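Local coordinates for extracellular solute-binding protein, family 1 (Bifidobacterium longum subsp. infantis, PDB 6FTH) that probably captures human milk oligosaccharides outside the cell and delivers them to an ABC transporter for import, at residues 172-184 and 253-266. Numbering follows the deposited sequence.
Sequences TWDELENVLKAFK and QVIKYYHKLISEGL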
# COMPACT_ATOMS: atom_id res chain seq x y z
N THR A 172 -2.43 2.34 26.38
CA THR A 172 -1.88 3.70 26.42
C THR A 172 -0.38 3.61 26.18
O THR A 172 0.24 2.54 26.33
CB THR A 172 -2.08 4.36 27.80
OG1 THR A 172 -1.28 3.66 28.76
CG2 THR A 172 -3.54 4.36 28.24
N TRP A 173 0.24 4.74 25.81
CA TRP A 173 1.70 4.77 25.68
C TRP A 173 2.42 4.35 26.96
O TRP A 173 3.45 3.67 26.90
CB TRP A 173 2.19 6.15 25.23
CG TRP A 173 1.99 6.44 23.76
CD1 TRP A 173 1.41 5.63 22.82
CD2 TRP A 173 2.40 7.63 23.08
NE1 TRP A 173 1.41 6.26 21.59
CE2 TRP A 173 2.03 7.48 21.72
CE3 TRP A 173 3.04 8.80 23.48
CZ2 TRP A 173 2.28 8.47 20.77
CZ3 TRP A 173 3.29 9.77 22.53
CH2 TRP A 173 2.90 9.61 21.20
N ASP A 174 1.89 4.73 28.13
CA ASP A 174 2.53 4.32 29.39
C ASP A 174 2.46 2.81 29.58
O ASP A 174 3.43 2.17 30.01
CB ASP A 174 1.87 5.00 30.58
CG ASP A 174 2.33 6.45 30.79
OD1 ASP A 174 3.26 6.91 30.09
OD2 ASP A 174 1.76 7.11 31.68
N GLU A 175 1.28 2.22 29.32
CA GLU A 175 1.13 0.77 29.43
C GLU A 175 2.02 0.06 28.42
O GLU A 175 2.62 -0.99 28.73
CB GLU A 175 -0.33 0.37 29.21
CG GLU A 175 -1.23 0.72 30.38
CD GLU A 175 -2.70 0.44 30.13
OE1 GLU A 175 -3.06 -0.10 29.07
OE2 GLU A 175 -3.51 0.76 31.03
N LEU A 176 2.17 0.63 27.21
CA LEU A 176 3.07 0.02 26.24
C LEU A 176 4.51 0.04 26.73
O LEU A 176 5.23 -0.96 26.60
CB LEU A 176 2.93 0.69 24.87
CG LEU A 176 3.90 0.25 23.79
CD1 LEU A 176 3.77 -1.24 23.47
CD2 LEU A 176 3.68 1.10 22.55
N GLU A 177 4.96 1.18 27.28
CA GLU A 177 6.32 1.25 27.80
C GLU A 177 6.53 0.20 28.89
O GLU A 177 7.56 -0.49 28.91
CB GLU A 177 6.60 2.66 28.32
CG GLU A 177 8.01 2.83 28.78
CD GLU A 177 8.30 4.21 29.35
OE1 GLU A 177 7.37 5.03 29.51
OE2 GLU A 177 9.49 4.47 29.62
N ASN A 178 5.55 0.03 29.77
CA ASN A 178 5.69 -0.95 30.85
C ASN A 178 5.82 -2.36 30.29
O ASN A 178 6.66 -3.15 30.75
CB ASN A 178 4.51 -0.85 31.80
CG ASN A 178 4.58 -1.84 32.94
OD1 ASN A 178 5.46 -1.75 33.80
ND2 ASN A 178 3.64 -2.79 32.96
N VAL A 179 4.99 -2.71 29.30
CA VAL A 179 5.09 -4.01 28.66
C VAL A 179 6.46 -4.22 28.03
O VAL A 179 7.07 -5.30 28.15
CB VAL A 179 3.97 -4.16 27.60
CG1 VAL A 179 4.26 -5.30 26.66
CG2 VAL A 179 2.62 -4.29 28.27
N LEU A 180 6.98 -3.19 27.35
CA LEU A 180 8.25 -3.34 26.67
C LEU A 180 9.39 -3.54 27.67
O LEU A 180 10.31 -4.31 27.40
CB LEU A 180 8.52 -2.13 25.79
CG LEU A 180 7.55 -1.92 24.61
CD1 LEU A 180 7.94 -0.68 23.88
CD2 LEU A 180 7.56 -3.10 23.66
N LYS A 181 9.34 -2.85 28.81
CA LYS A 181 10.36 -3.06 29.85
C LYS A 181 10.33 -4.49 30.36
O LYS A 181 11.38 -5.09 30.61
CB LYS A 181 10.15 -2.09 31.01
CG LYS A 181 10.47 -0.63 30.66
CD LYS A 181 10.19 0.36 31.77
CE LYS A 181 10.62 1.78 31.34
NZ LYS A 181 10.17 2.83 32.33
N ALA A 182 9.13 -5.05 30.53
CA ALA A 182 9.01 -6.44 30.95
C ALA A 182 9.58 -7.38 29.90
O ALA A 182 10.30 -8.34 30.23
CB ALA A 182 7.54 -6.75 31.20
N PHE A 183 9.29 -7.13 28.62
CA PHE A 183 9.87 -7.93 27.55
C PHE A 183 11.39 -7.85 27.60
O PHE A 183 12.08 -8.85 27.35
CB PHE A 183 9.39 -7.43 26.18
CG PHE A 183 7.93 -7.74 25.86
CD1 PHE A 183 7.12 -8.53 26.66
CD2 PHE A 183 7.38 -7.22 24.70
CE1 PHE A 183 5.80 -8.79 26.29
CE2 PHE A 183 6.09 -7.46 24.33
CZ PHE A 183 5.29 -8.25 25.12
N LYS A 184 11.93 -6.67 27.92
CA LYS A 184 13.37 -6.50 27.89
C LYS A 184 14.03 -7.32 28.98
O LYS A 184 15.07 -7.94 28.73
CB LYS A 184 13.73 -5.02 28.01
CG LYS A 184 15.23 -4.78 27.89
CD LYS A 184 15.62 -3.33 28.00
CE LYS A 184 17.13 -3.13 27.73
NZ LYS A 184 17.63 -3.67 26.40
N GLN A 253 5.52 14.72 19.70
CA GLN A 253 5.30 13.81 20.82
C GLN A 253 5.64 12.37 20.46
O GLN A 253 6.19 11.64 21.29
CB GLN A 253 3.86 13.94 21.33
CG GLN A 253 3.57 15.32 21.99
CD GLN A 253 4.71 15.78 22.91
OE1 GLN A 253 5.19 15.02 23.75
NE2 GLN A 253 5.16 17.03 22.73
N VAL A 254 5.31 11.95 19.23
CA VAL A 254 5.71 10.61 18.79
C VAL A 254 7.22 10.47 18.82
O VAL A 254 7.76 9.45 19.28
CB VAL A 254 5.16 10.32 17.38
CG1 VAL A 254 5.79 9.07 16.82
CG2 VAL A 254 3.66 10.19 17.44
N ILE A 255 7.93 11.48 18.30
CA ILE A 255 9.39 11.43 18.29
C ILE A 255 9.94 11.35 19.71
O ILE A 255 10.86 10.55 19.99
CB ILE A 255 9.94 12.64 17.51
CG1 ILE A 255 9.66 12.48 16.01
CG2 ILE A 255 11.44 12.76 17.76
CD1 ILE A 255 9.90 13.72 15.18
N LYS A 256 9.40 12.14 20.63
CA LYS A 256 9.90 12.12 22.00
C LYS A 256 9.64 10.77 22.66
O LYS A 256 10.49 10.27 23.41
CB LYS A 256 9.27 13.25 22.80
CG LYS A 256 9.81 14.63 22.41
CD LYS A 256 9.24 15.73 23.29
CE LYS A 256 9.99 15.84 24.61
NZ LYS A 256 9.59 17.06 25.36
N TYR A 257 8.49 10.16 22.38
CA TYR A 257 8.18 8.84 22.93
C TYR A 257 9.17 7.82 22.41
O TYR A 257 9.72 7.03 23.20
CB TYR A 257 6.74 8.45 22.59
CG TYR A 257 6.28 7.11 23.15
CD1 TYR A 257 6.14 6.92 24.51
CD2 TYR A 257 5.96 6.08 22.31
CE1 TYR A 257 5.72 5.71 25.02
CE2 TYR A 257 5.52 4.87 22.80
CZ TYR A 257 5.39 4.70 24.15
OH TYR A 257 4.95 3.49 24.63
N TYR A 258 9.41 7.81 21.09
CA TYR A 258 10.39 6.88 20.53
C TYR A 258 11.77 7.12 21.13
O TYR A 258 12.50 6.17 21.40
CB TYR A 258 10.46 6.97 19.02
CG TYR A 258 9.43 6.09 18.32
CD1 TYR A 258 9.33 4.73 18.59
CD2 TYR A 258 8.54 6.63 17.39
CE1 TYR A 258 8.39 3.93 17.94
CE2 TYR A 258 7.61 5.84 16.75
CZ TYR A 258 7.53 4.49 17.03
OH TYR A 258 6.62 3.70 16.38
N HIS A 259 12.14 8.39 21.35
CA HIS A 259 13.47 8.61 21.93
C HIS A 259 13.54 8.05 23.35
O HIS A 259 14.57 7.48 23.74
CB HIS A 259 13.86 10.08 21.91
CG HIS A 259 15.20 10.32 22.54
ND1 HIS A 259 16.34 9.71 22.08
CD2 HIS A 259 15.56 11.03 23.63
CE1 HIS A 259 17.36 10.07 22.85
NE2 HIS A 259 16.91 10.87 23.80
N LYS A 260 12.47 8.18 24.11
CA LYS A 260 12.44 7.59 25.44
C LYS A 260 12.64 6.09 25.35
O LYS A 260 13.50 5.52 26.03
CB LYS A 260 11.12 7.93 26.13
CG LYS A 260 11.06 7.45 27.59
CD LYS A 260 9.71 7.72 28.25
CE LYS A 260 9.80 7.48 29.77
NZ LYS A 260 8.47 7.44 30.44
N LEU A 261 11.87 5.43 24.49
CA LEU A 261 12.00 3.99 24.32
C LEU A 261 13.41 3.60 23.89
O LEU A 261 13.99 2.65 24.44
CB LEU A 261 11.00 3.50 23.28
CG LEU A 261 9.50 3.66 23.59
CD1 LEU A 261 8.63 2.89 22.57
CD2 LEU A 261 9.13 3.27 24.99
N ILE A 262 13.95 4.29 22.89
CA ILE A 262 15.30 4.00 22.40
C ILE A 262 16.32 4.19 23.51
O ILE A 262 17.21 3.35 23.71
CB ILE A 262 15.62 4.86 21.16
CG1 ILE A 262 14.81 4.37 19.96
CG2 ILE A 262 17.12 4.81 20.81
CD1 ILE A 262 14.75 5.37 18.81
N SER A 263 16.20 5.27 24.27
CA SER A 263 17.15 5.57 25.34
C SER A 263 17.10 4.52 26.45
O SER A 263 18.09 4.34 27.17
CB SER A 263 16.89 6.97 25.88
OG SER A 263 15.78 7.00 26.77
N GLU A 264 15.97 3.82 26.58
CA GLU A 264 15.78 2.77 27.56
C GLU A 264 16.14 1.39 27.02
O GLU A 264 15.92 0.39 27.71
CB GLU A 264 14.33 2.80 28.08
CG GLU A 264 14.04 4.06 28.89
CD GLU A 264 12.61 4.17 29.39
OE1 GLU A 264 11.65 3.77 28.68
OE2 GLU A 264 12.43 4.69 30.51
N GLY A 265 16.69 1.30 25.81
CA GLY A 265 17.04 0.02 25.25
C GLY A 265 15.86 -0.82 24.84
O GLY A 265 15.98 -2.05 24.75
N LEU A 266 14.70 -0.20 24.57
CA LEU A 266 13.51 -0.95 24.20
C LEU A 266 13.32 -1.09 22.70
O LEU A 266 12.46 -1.88 22.27
CB LEU A 266 12.29 -0.31 24.84
CG LEU A 266 12.40 -0.08 26.35
CD1 LEU A 266 11.25 0.70 26.93
CD2 LEU A 266 12.54 -1.41 27.11
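Tyr257 of helix 253-263 lies flat on Trp173 of helix 173-184. Tyr257 CB sits over the six-membered ring of Trp173, 4.1 Å from its centroid. The phenol ring, turned with CG anti to the backbone N, then lies face-to-face on the indole: its centroid is 4.2 Å from that of the five-membered ring of Trp173, the planes 15° apart. Tyr257 CE1 packs against Trp173 CB at 3.6 Å, while Leu176 CD2 comes in at the edge. At the tip, Tyr257 OH gives its hydrogen to Trp173 O at 2.7 Å, with the donor tilted 16° from the carbonyl plane; that oxygen also accepts the helical bond from Glu177 N. On the far face of the phenol lies CG of Leu261. Replacing the phenol with an alanine is likely to leave the indole without this stacking partner and Trp173 O with one donor fewer. Ser219 takes the indole NE1, and Val254 packs against CH2 at the ring's end.

One turn on, Glu177 OE1 receives Lys260 NZ on its syn lone pair at 2.8 Å. Glu177 OE2 lies only 2.5 Å from Glu264 OE1, close enough that one of the two acids is probably protonated; Lys181 NZ bonds weakly to both carboxylates. Further along, toward the C-terminal ends of the helices, Leu266 wedges against Leu180 and Lys181, and Lys184, bent at its last torsion, donates from NZ to Gly265 O at 2.8 Å. Gly265 is the C-prime residue of a Schellman motif ending the helix, and this nearly parallel helix pair, crossing at -19°, flanks strand 197-199 of one mixed sheet in the solute-binding protein fold.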